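Local coordinates for protein CG8862 (Drosophila melanogaster, PDB 3ISM) that probably cleaves DNA and RNA as a magnesium-dependent mitochondrial endonuclease G of the DNA/RNA non-specific endonuclease family, here in complex with its protein inhibitor, at residues L30-S35 / Y43-R48; S37-S42 / L121-P126; V68-C73 / E117-S122; F75-S80 / F84-N89. All blocks are in the same frame, centred on the assembly; numbering follows the deposited sequence. Where two conformers were deposited one is given.

Contact 1 of 4, residues L30-S35 / Y43-R48; sequences LDHVRS and YDRRNR
R45 lays its CD over the imidazole face of H32, and its guanidinium overlaps the ring only at the rim, near ND1. The CD atom of R45 is 3.8 Å from the centroid of the H32 ring, in a CH-pi contact. The guanidinium plane is only 11° from the ring plane, and R45 NE is 3.6 Å from H32 ND1. The R45 chain is bent at chi3 (-66°) and crosses the H32 side chain at about a right angle. R45 NH2 itself bonds to P28 O of the second subunit. At the ring edge, H32 CD2 touches Y43 CB at 3.8 Å.

One backbone hydrogen bond crosses the contact, from Y43 N to H32 O at 3.1 Å, with the donor above the carbonyl plane. A water adds a bridge. It donates to Y43 O and weakly to D31 OD2, and accepts from R45 N and R45 NE. D31 OD2 has a further partner in H51.

With an alanine in place of H32, the R45 side chain would probably lose its flat support and be freer to turn.

The contact closes the open end of a beta hairpin, strands 33-35 and 40-44, at the edge of the main mixed sheet and beside the second subunit.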
# COMPACT_ATOMS: atom_id res chain seq x y z
N LEU B 30 3.96 -4.59 13.04
CA LEU B 30 4.24 -3.64 14.11
C LEU B 30 4.10 -2.18 13.68
O LEU B 30 4.74 -1.29 14.25
CB LEU B 30 5.61 -3.93 14.76
CG LEU B 30 5.89 -5.34 15.31
CD1 LEU B 30 7.40 -5.56 15.50
CD2 LEU B 30 5.14 -5.64 16.62
N ASP B 31 3.26 -1.92 12.69
CA ASP B 31 3.03 -0.56 12.24
C ASP B 31 2.00 0.12 13.14
O ASP B 31 0.83 -0.27 13.17
CB ASP B 31 2.60 -0.54 10.77
CG ASP B 31 2.79 0.84 10.11
OD1 ASP B 31 3.37 1.73 10.76
OD2 ASP B 31 2.38 1.03 8.94
N HIS B 32 2.44 1.12 13.89
CA HIS B 32 1.55 2.04 14.57
C HIS B 32 0.50 1.27 15.38
O HIS B 32 -0.72 1.43 15.19
CB HIS B 32 0.89 2.95 13.52
CG HIS B 32 0.60 4.33 14.00
ND1 HIS B 32 1.60 5.28 14.15
CD2 HIS B 32 -0.56 4.93 14.35
CE1 HIS B 32 1.05 6.40 14.59
NE2 HIS B 32 -0.25 6.22 14.70
N VAL B 33 0.99 0.41 16.28
CA VAL B 33 0.13 -0.51 17.05
C VAL B 33 -0.42 0.18 18.28
O VAL B 33 0.33 0.75 19.09
CB VAL B 33 0.87 -1.81 17.46
CG1 VAL B 33 -0.01 -2.66 18.40
CG2 VAL B 33 1.25 -2.63 16.23
N ARG B 34 -1.75 0.14 18.41
CA ARG B 34 -2.44 0.82 19.50
C ARG B 34 -3.37 -0.14 20.23
O ARG B 34 -4.01 -0.98 19.62
CB ARG B 34 -3.23 2.01 18.97
CG ARG B 34 -2.38 3.26 18.68
CD ARG B 34 -3.21 4.39 18.06
NE ARG B 34 -4.26 4.86 18.97
CZ ARG B 34 -5.55 4.55 18.86
NH1 ARG B 34 -5.97 3.76 17.88
NH2 ARG B 34 -6.42 5.03 19.74
N SER B 35 -3.44 0.01 21.54
CA SER B 35 -4.25 -0.88 22.37
C SER B 35 -5.48 -0.16 22.90
O SER B 35 -5.37 0.96 23.39
CB SER B 35 -3.42 -1.40 23.55
OG SER B 35 -2.19 -1.94 23.13
N TYR B 43 -2.65 0.72 12.89
CA TYR B 43 -3.26 1.74 12.04
C TYR B 43 -2.40 2.04 10.81
O TYR B 43 -1.18 2.24 10.93
CB TYR B 43 -3.48 3.05 12.81
CG TYR B 43 -4.34 4.05 12.08
CD1 TYR B 43 -5.69 3.77 11.80
CD2 TYR B 43 -3.82 5.27 11.65
CE1 TYR B 43 -6.49 4.70 11.12
CE2 TYR B 43 -4.61 6.21 10.96
CZ TYR B 43 -5.95 5.91 10.71
OH TYR B 43 -6.75 6.82 10.06
N ASP B 44 -3.04 2.06 9.65
CA ASP B 44 -2.36 2.37 8.40
C ASP B 44 -2.55 3.87 8.12
O ASP B 44 -3.60 4.28 7.62
CB ASP B 44 -2.94 1.51 7.27
CG ASP B 44 -2.22 1.69 5.94
OD1 ASP B 44 -1.38 2.60 5.83
OD2 ASP B 44 -2.49 0.90 5.00
N ARG B 45 -1.55 4.67 8.49
CA ARG B 45 -1.60 6.13 8.33
C ARG B 45 -1.74 6.62 6.88
O ARG B 45 -2.31 7.67 6.64
CB ARG B 45 -0.40 6.80 8.98
CG ARG B 45 -0.44 6.73 10.51
CD ARG B 45 0.82 7.33 11.12
NE ARG B 45 2.01 6.55 10.81
CZ ARG B 45 3.26 6.98 11.03
NH1 ARG B 45 3.48 8.19 11.53
NH2 ARG B 45 4.29 6.20 10.74
N ARG B 46 -1.20 5.84 5.95
CA ARG B 46 -1.25 6.14 4.53
C ARG B 46 -2.66 5.96 3.98
O ARG B 46 -3.13 6.76 3.15
CB ARG B 46 -0.32 5.18 3.79
CG ARG B 46 -0.24 5.47 2.29
CD ARG B 46 0.98 4.86 1.66
NE ARG B 46 0.92 3.40 1.55
CZ ARG B 46 0.18 2.74 0.65
NH1 ARG B 46 -0.57 3.37 -0.24
NH2 ARG B 46 0.20 1.42 0.63
N ASN B 47 -3.35 4.93 4.45
CA ASN B 47 -4.66 4.58 3.91
C ASN B 47 -5.81 5.07 4.76
O ASN B 47 -6.96 5.08 4.32
CB ASN B 47 -4.73 3.07 3.67
CG ASN B 47 -3.98 2.65 2.39
OD1 ASN B 47 -4.02 3.37 1.39
ND2 ASN B 47 -3.32 1.49 2.41
N ARG B 48 -5.48 5.54 5.95
CA ARG B 48 -6.46 6.10 6.91
C ARG B 48 -7.49 5.06 7.39
O ARG B 48 -8.64 5.41 7.66
CB ARG B 48 -7.13 7.37 6.36
CG ARG B 48 -6.28 8.67 6.42
CD ARG B 48 -5.15 8.65 5.42
NE ARG B 48 -4.92 9.92 4.72
CZ ARG B 48 -3.71 10.39 4.42
NH1 ARG B 48 -2.62 9.74 4.80
NH2 ARG B 48 -3.59 11.54 3.76
O HOH W 1 1.02 3.69 9.62

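Contact 2 of 4, residues S37-S42 / L121-P126; sequences SDYVLS and LSNMAP
Y39 reaches across to N123, and L41 packs beside it on S122 and N123. The contact joins the edge region of the main mixed sheet to the short 3-10 turn leading into strand 124-127. That strand pairs with strand 98-101, which carries H101, the predicted proton acceptor of this His-Me finger nuclease.

Y39 CG sits between its backbone N and carbonyl carbon (chi1 70°). This places the phenol end against N123, with Y39 OH 3.5 Å from N123 CB. The hydroxyl is hydrogen-bonded to E117 O. The ring and the N123 amide approach at a slant, their planes 45° apart, and Y39 CE1 lies 3.7 Å from N123 OD1. H36 stacks on the Y39 ring.

N123 holds CG anti to its backbone N (chi1 -179°). Its amide therefore extends toward Y39, while CB and CA remain near L41. N123 ND2 donates to T118 O and A103 O, so this buried amide is gripped from outside the two segments and its rotation is probably fixed. The N123 side chain is also about 4 Å from that of H101, which makes it a probable second-shell neighbour of the active site.

L41 leads with one methyl. L41 CD1 is 3.8 Å from N123 CA and 4.1 Å from N123 OD1, and the side chain also touches V53 of strand 49-57. The other methyl is more distant, L41 CD2 being 4.1 Å from S122 O. The closest approach is L41 CD1 to S122 O, 3.3 Å.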
# COMPACT_ATOMS: atom_id res chain seq x y z
N SER B 37 -9.15 -1.11 25.36
CA SER B 37 -9.48 -1.94 26.50
C SER B 37 -9.73 -3.41 26.18
O SER B 37 -9.53 -4.26 27.04
CB SER B 37 -10.69 -1.37 27.22
OG SER B 37 -10.51 0.00 27.52
N ASP B 38 -10.19 -3.72 24.97
CA ASP B 38 -10.57 -5.10 24.64
C ASP B 38 -10.27 -5.49 23.19
O ASP B 38 -10.72 -6.54 22.73
CB ASP B 38 -12.04 -5.37 24.98
CG ASP B 38 -12.34 -6.87 25.17
OD1 ASP B 38 -11.53 -7.57 25.81
OD2 ASP B 38 -13.41 -7.34 24.70
N TYR B 39 -9.50 -4.66 22.49
CA TYR B 39 -8.94 -5.06 21.19
C TYR B 39 -7.63 -4.34 20.92
O TYR B 39 -7.27 -3.40 21.63
CB TYR B 39 -9.94 -4.87 20.03
CG TYR B 39 -10.28 -3.44 19.62
CD1 TYR B 39 -9.76 -2.90 18.45
CD2 TYR B 39 -11.15 -2.66 20.37
CE1 TYR B 39 -10.09 -1.62 18.05
CE2 TYR B 39 -11.49 -1.37 19.97
CZ TYR B 39 -10.96 -0.86 18.81
OH TYR B 39 -11.27 0.42 18.40
N VAL B 40 -6.89 -4.84 19.93
CA VAL B 40 -5.61 -4.25 19.54
C VAL B 40 -5.71 -3.80 18.08
O VAL B 40 -6.34 -4.47 17.26
CB VAL B 40 -4.43 -5.23 19.76
CG1 VAL B 40 -3.10 -4.60 19.37
CG2 VAL B 40 -4.36 -5.67 21.23
N LEU B 41 -5.12 -2.66 17.76
CA LEU B 41 -5.24 -2.07 16.43
C LEU B 41 -3.89 -1.63 15.87
O LEU B 41 -3.15 -0.93 16.54
CB LEU B 41 -6.18 -0.86 16.50
CG LEU B 41 -6.45 -0.06 15.22
CD1 LEU B 41 -7.95 0.11 15.06
CD2 LEU B 41 -5.79 1.29 15.27
N SER B 42 -3.59 -2.04 14.64
CA SER B 42 -2.47 -1.49 13.90
C SER B 42 -3.05 -0.55 12.85
O SER B 42 -3.90 -0.97 12.06
CB SER B 42 -1.65 -2.60 13.26
OG SER B 42 -0.74 -2.12 12.27
N LEU B 121 -13.15 6.23 14.55
CA LEU B 121 -12.97 6.13 13.10
C LEU B 121 -11.67 5.44 12.68
O LEU B 121 -11.54 5.02 11.53
CB LEU B 121 -13.07 7.51 12.44
CG LEU B 121 -14.48 8.09 12.52
CD1 LEU B 121 -14.46 9.57 12.17
CD2 LEU B 121 -15.43 7.31 11.60
N SER B 122 -10.70 5.33 13.59
CA SER B 122 -9.50 4.56 13.30
C SER B 122 -9.75 3.06 13.24
O SER B 122 -8.91 2.32 12.74
CB SER B 122 -8.38 4.87 14.29
OG SER B 122 -8.82 4.67 15.61
N ASN B 123 -10.91 2.62 13.75
CA ASN B 123 -11.32 1.22 13.69
C ASN B 123 -12.19 0.96 12.45
O ASN B 123 -12.68 -0.14 12.25
CB ASN B 123 -12.02 0.79 15.00
CG ASN B 123 -12.45 -0.71 15.00
OD1 ASN B 123 -11.67 -1.61 14.66
ND2 ASN B 123 -13.70 -0.96 15.41
N MET B 124 -12.36 1.99 11.62
CA MET B 124 -13.28 1.92 10.48
C MET B 124 -12.58 1.82 9.14
O MET B 124 -11.48 2.36 8.96
CB MET B 124 -14.20 3.15 10.44
CG MET B 124 -14.99 3.38 11.70
SD MET B 124 -16.17 2.05 11.97
CE MET B 124 -16.28 2.12 13.74
N ALA B 125 -13.23 1.14 8.20
CA ALA B 125 -12.87 1.20 6.79
C ALA B 125 -14.13 1.28 5.95
O ALA B 125 -15.19 0.77 6.37
CB ALA B 125 -12.01 -0.01 6.36
N PRO B 126 -14.05 1.96 4.80
CA PRO B 126 -15.21 2.06 3.92
C PRO B 126 -15.64 0.69 3.44
O PRO B 126 -14.86 -0.06 2.85
CB PRO B 126 -14.70 2.93 2.74
CG PRO B 126 -13.60 3.73 3.34
CD PRO B 126 -12.92 2.76 4.30

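Contact 3 of 4, residues V68-C73 / E117-S122; sequences VDRSKC and ETFYLS
F119 presents one ring face to the side chain of C73. The C73 CB atom sits 3.6 Å from the centroid of the F119 ring and 16° off the ring normal, a CH-pi contact. It lies toward the CD2 and CE2 rim, and F119 CD2 is 3.5 Å from C73 CB. The sulfur takes a more slanting position, with C73 SG 4.6 Å from the centroid in a sulfur-aromatic contact. With C73 SG beside its own backbone N (chi1 -51°), the sulfur lies off the ring normal while CB sits over the face.

R70 comes in at the far end of the ring. R70 CG is 4.0 Å from F119 CZ, so the aliphatic stem does the touching. The guanidinium and ring planes are nearly coplanar, 3° apart, and do not stack. The chain bends at chi3, and R70 NH2 binds Y331 O and forms a salt bridge with D336, both of the chain of CG4930. Next to R70, D69 OD1 accepts from S71 N, an Asx turn opening the 3-10 segment 70-72, and also from S71 OG.

F119 also meets H101 of strand 98-101 edge to face. Helix 112-116 flanks the other partners, C115 touching R70 and Q112 touching C73, as does D116 just at the helix end.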
# COMPACT_ATOMS: atom_id res chain seq x y z
N VAL B 68 -24.78 -2.86 28.40
CA VAL B 68 -24.18 -2.29 27.20
C VAL B 68 -25.27 -1.80 26.24
O VAL B 68 -26.00 -2.59 25.65
CB VAL B 68 -23.23 -3.28 26.48
CG1 VAL B 68 -22.70 -2.67 25.19
CG2 VAL B 68 -22.06 -3.66 27.39
N ASP B 69 -25.37 -0.48 26.12
CA ASP B 69 -26.32 0.15 25.22
C ASP B 69 -25.55 0.72 24.03
O ASP B 69 -24.90 1.77 24.15
CB ASP B 69 -27.10 1.26 25.94
CG ASP B 69 -28.33 1.74 25.15
OD1 ASP B 69 -28.55 1.28 24.00
OD2 ASP B 69 -29.08 2.58 25.70
N ARG B 70 -25.64 0.02 22.90
CA ARG B 70 -24.94 0.42 21.68
C ARG B 70 -25.47 1.74 21.11
O ARG B 70 -24.79 2.40 20.31
CB ARG B 70 -24.96 -0.69 20.62
CG ARG B 70 -23.73 -0.66 19.71
CD ARG B 70 -23.79 -1.65 18.54
NE ARG B 70 -24.64 -1.18 17.44
CZ ARG B 70 -25.73 -1.83 17.01
NH1 ARG B 70 -26.09 -2.97 17.57
NH2 ARG B 70 -26.44 -1.34 16.01
N SER B 71 -26.66 2.14 21.56
CA SER B 71 -27.31 3.37 21.09
C SER B 71 -26.63 4.62 21.66
O SER B 71 -26.85 5.73 21.16
CB SER B 71 -28.81 3.36 21.43
OG SER B 71 -29.06 3.74 22.78
N LYS B 72 -25.82 4.44 22.70
CA LYS B 72 -25.07 5.55 23.28
C LYS B 72 -23.77 5.81 22.53
O LYS B 72 -23.04 6.74 22.87
CB LYS B 72 -24.80 5.33 24.78
CG LYS B 72 -26.06 5.04 25.63
CD LYS B 72 -26.01 5.78 26.96
CE LYS B 72 -27.10 5.31 27.92
NZ LYS B 72 -26.60 4.33 28.93
N CYS B 73 -23.49 4.99 21.52
CA CYS B 73 -22.22 5.04 20.77
C CYS B 73 -22.31 5.76 19.44
O CYS B 73 -23.18 5.45 18.61
CB CYS B 73 -21.72 3.64 20.50
SG CYS B 73 -21.65 2.58 21.91
N GLU B 117 -15.30 2.16 22.46
CA GLU B 117 -14.01 2.24 21.80
C GLU B 117 -13.96 1.64 20.38
O GLU B 117 -13.05 1.95 19.61
CB GLU B 117 -12.92 1.61 22.69
CG GLU B 117 -12.55 2.41 23.96
CD GLU B 117 -11.82 1.54 24.99
OE1 GLU B 117 -11.40 0.41 24.63
OE2 GLU B 117 -11.68 1.95 26.16
N THR B 118 -14.92 0.79 20.02
CA THR B 118 -14.97 0.28 18.64
C THR B 118 -15.52 1.33 17.67
O THR B 118 -15.44 1.17 16.46
CB THR B 118 -15.81 -1.02 18.51
OG1 THR B 118 -17.20 -0.73 18.75
CG2 THR B 118 -15.34 -2.07 19.50
N PHE B 119 -16.06 2.43 18.20
CA PHE B 119 -16.60 3.48 17.34
C PHE B 119 -15.63 4.60 16.93
O PHE B 119 -16.02 5.55 16.24
CB PHE B 119 -17.91 4.04 17.91
CG PHE B 119 -19.09 3.12 17.72
CD1 PHE B 119 -20.02 3.36 16.71
CD2 PHE B 119 -19.27 2.00 18.53
CE1 PHE B 119 -21.11 2.52 16.52
CE2 PHE B 119 -20.37 1.14 18.36
CZ PHE B 119 -21.29 1.41 17.35
N TYR B 120 -14.36 4.48 17.32
CA TYR B 120 -13.34 5.39 16.81
C TYR B 120 -13.20 5.15 15.32
O TYR B 120 -13.14 3.99 14.88
CB TYR B 120 -11.99 5.20 17.49
CG TYR B 120 -11.92 5.77 18.87
CD1 TYR B 120 -11.99 7.14 19.09
CD2 TYR B 120 -11.78 4.93 19.98
CE1 TYR B 120 -11.94 7.67 20.38
CE2 TYR B 120 -11.71 5.45 21.27
CZ TYR B 120 -11.79 6.82 21.46
OH TYR B 120 -11.73 7.35 22.73
N LEU B 121 -13.15 6.23 14.55
CA LEU B 121 -12.97 6.13 13.10
C LEU B 121 -11.67 5.44 12.68
O LEU B 121 -11.54 5.02 11.53
CB LEU B 121 -13.07 7.51 12.44
CG LEU B 121 -14.48 8.09 12.52
CD1 LEU B 121 -14.46 9.57 12.17
CD2 LEU B 121 -15.43 7.31 11.60
N SER B 122 -10.70 5.33 13.59
CA SER B 122 -9.50 4.56 13.30
C SER B 122 -9.75 3.06 13.24
O SER B 122 -8.91 2.32 12.74
CB SER B 122 -8.38 4.87 14.29
OG SER B 122 -8.82 4.67 15.61

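Contact 4 of 4, residues F75-S80 / F84-N89; sequences FKQDES and FFRSQN
Two loop segments between helices 59-62 and 89-92 run nearly antiparallel, and Q77 meets R86 and Q88 between them. Q77 OE1 accepts two hydrogen bonds, from Q88 NE2 at 2.7 Å and from R86 NH1 at 3.0 Å. The donors arrive from opposite faces of the Q77 amide. The Q88 bond is almost straight at 175°, and Q88 bends at chi2 (-77°) to bring its amide round to Q77.

The R86 guanidinium lies flat against the turn after Q77, with E79 CA 3.8 Å above its plane. Its NE is bonded to I81 O. D78 OD1 accepts from S80 N, an Asx turn, and also from S80 OG. D78 OD2 forms a salt bridge with R34 and a hydrogen bond with S122 OG. A leucine in place of R86 would probably leave Q77 OE1 with one donor fewer and I81 O without its mate.

A water links D78 N to S87 O. At the far end, N89 ND2 donates to F75 O at 3.0 Å, and N89 OD1 is held by R99. The F75 ring leads away from N89 and meets Y331 of the chain of CG4930 edge to face. The F75 side chain is about 4 Å from that of H101, the predicted proton acceptor.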
# COMPACT_ATOMS: atom_id res chain seq x y z
N PHE B 75 -19.90 7.45 15.99
CA PHE B 75 -18.67 7.43 15.22
C PHE B 75 -17.92 8.73 15.46
O PHE B 75 -18.47 9.82 15.30
CB PHE B 75 -18.99 7.25 13.73
CG PHE B 75 -19.68 5.94 13.40
CD1 PHE B 75 -18.94 4.79 13.21
CD2 PHE B 75 -21.05 5.88 13.27
CE1 PHE B 75 -19.57 3.59 12.89
CE2 PHE B 75 -21.69 4.69 12.95
CZ PHE B 75 -20.94 3.54 12.76
N LYS B 76 -16.66 8.62 15.88
CA LYS B 76 -15.89 9.80 16.29
C LYS B 76 -14.44 9.71 15.87
O LYS B 76 -13.89 8.60 15.80
CB LYS B 76 -15.99 9.99 17.80
CG LYS B 76 -15.52 8.82 18.65
CD LYS B 76 -16.41 8.66 19.91
CE LYS B 76 -16.07 7.38 20.72
NZ LYS B 76 -15.60 6.24 19.87
N GLN B 77 -13.84 10.86 15.57
CA GLN B 77 -12.41 10.94 15.24
C GLN B 77 -11.54 10.44 16.39
O GLN B 77 -11.89 10.62 17.56
CB GLN B 77 -11.99 12.37 14.85
CG GLN B 77 -11.92 13.36 16.03
CD GLN B 77 -11.25 14.69 15.68
OE1 GLN B 77 -10.44 14.77 14.76
NE2 GLN B 77 -11.56 15.72 16.46
N ASP B 78 -10.44 9.79 16.05
CA ASP B 78 -9.47 9.31 17.04
C ASP B 78 -8.35 10.36 17.22
O ASP B 78 -7.49 10.54 16.35
CB ASP B 78 -8.88 7.97 16.58
CG ASP B 78 -7.96 7.35 17.61
OD1 ASP B 78 -7.57 8.04 18.58
OD2 ASP B 78 -7.63 6.16 17.45
N GLU B 79 -8.36 11.01 18.38
CA GLU B 79 -7.48 12.14 18.67
C GLU B 79 -6.08 11.68 19.04
O GLU B 79 -5.16 12.50 19.13
CB GLU B 79 -8.07 13.01 19.79
CG GLU B 79 -9.21 13.90 19.33
CD GLU B 79 -10.08 14.39 20.46
OE1 GLU B 79 -9.79 14.07 21.63
OE2 GLU B 79 -11.07 15.10 20.18
N SER B 80 -5.90 10.39 19.25
CA SER B 80 -4.56 9.88 19.48
C SER B 80 -3.81 9.68 18.15
O SER B 80 -2.62 9.35 18.17
CB SER B 80 -4.60 8.58 20.27
OG SER B 80 -5.01 7.52 19.42
N PHE B 84 -2.93 14.66 10.37
CA PHE B 84 -2.68 14.40 8.94
C PHE B 84 -3.26 13.07 8.53
O PHE B 84 -3.58 12.87 7.37
CB PHE B 84 -1.17 14.34 8.63
CG PHE B 84 -0.49 15.69 8.59
CD1 PHE B 84 -1.16 16.86 8.95
CD2 PHE B 84 0.86 15.76 8.26
CE1 PHE B 84 -0.49 18.10 8.93
CE2 PHE B 84 1.53 16.96 8.24
CZ PHE B 84 0.86 18.14 8.57
N PHE B 85 -3.37 12.14 9.48
CA PHE B 85 -3.70 10.75 9.11
C PHE B 85 -5.03 10.25 9.66
O PHE B 85 -5.32 9.05 9.58
CB PHE B 85 -2.57 9.80 9.54
CG PHE B 85 -1.19 10.35 9.29
CD1 PHE B 85 -0.78 10.66 7.99
CD2 PHE B 85 -0.31 10.55 10.35
CE1 PHE B 85 0.49 11.19 7.76
CE2 PHE B 85 0.97 11.08 10.12
CZ PHE B 85 1.37 11.40 8.83
N ARG B 86 -5.84 11.16 10.21
CA ARG B 86 -7.16 10.81 10.76
C ARG B 86 -8.23 10.77 9.70
O ARG B 86 -8.38 11.73 8.94
CB ARG B 86 -7.61 11.87 11.72
CG ARG B 86 -7.19 11.69 13.12
CD ARG B 86 -7.60 12.90 13.93
NE ARG B 86 -6.54 13.25 14.86
CZ ARG B 86 -6.54 14.33 15.63
NH1 ARG B 86 -7.56 15.17 15.59
NH2 ARG B 86 -5.52 14.54 16.45
N SER B 87 -9.02 9.70 9.67
CA SER B 87 -10.29 9.77 8.96
C SER B 87 -11.31 10.57 9.79
O SER B 87 -11.25 10.59 11.04
CB SER B 87 -10.83 8.39 8.61
OG SER B 87 -10.91 7.56 9.76
N GLN B 88 -12.22 11.23 9.08
CA GLN B 88 -13.25 12.04 9.68
C GLN B 88 -14.61 11.63 9.14
O GLN B 88 -14.71 11.08 8.03
CB GLN B 88 -12.99 13.53 9.40
CG GLN B 88 -11.66 14.06 9.96
CD GLN B 88 -11.70 14.31 11.48
OE1 GLN B 88 -12.78 14.39 12.08
NE2 GLN B 88 -10.53 14.44 12.09
N ASN B 89 -15.66 11.89 9.91
CA ASN B 89 -17.03 11.68 9.42
C ASN B 89 -17.30 12.35 8.07
O ASN B 89 -17.96 11.76 7.22
CB ASN B 89 -18.08 12.09 10.47
CG ASN B 89 -18.22 11.07 11.59
OD1 ASN B 89 -18.12 9.86 11.36
ND2 ASN B 89 -18.44 11.55 12.80
O HOH W 2 -9.99 9.29 13.27

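Overall arrangement
From the N terminus, contact 1 comes first and closes the short hairpin of strands 33-35 and 40-44. Contact 2 starts within that hairpin, at 37-42, and runs to 121-126, so the two cross along the chain. Contact 3 closes the loop from 68-73 to 117-122 and ends on the same part of the chain as contact 2, sharing L121 and S122. Contact 4 closes a small loop between 75-80 and 84-89, and this lies within the spans of both contact 2 and contact 3. D78 ties contact 4 to R34 of contact 1 and to S122. Together they join the edge of the main sheet to the loops around strands 98-101 and 124-127.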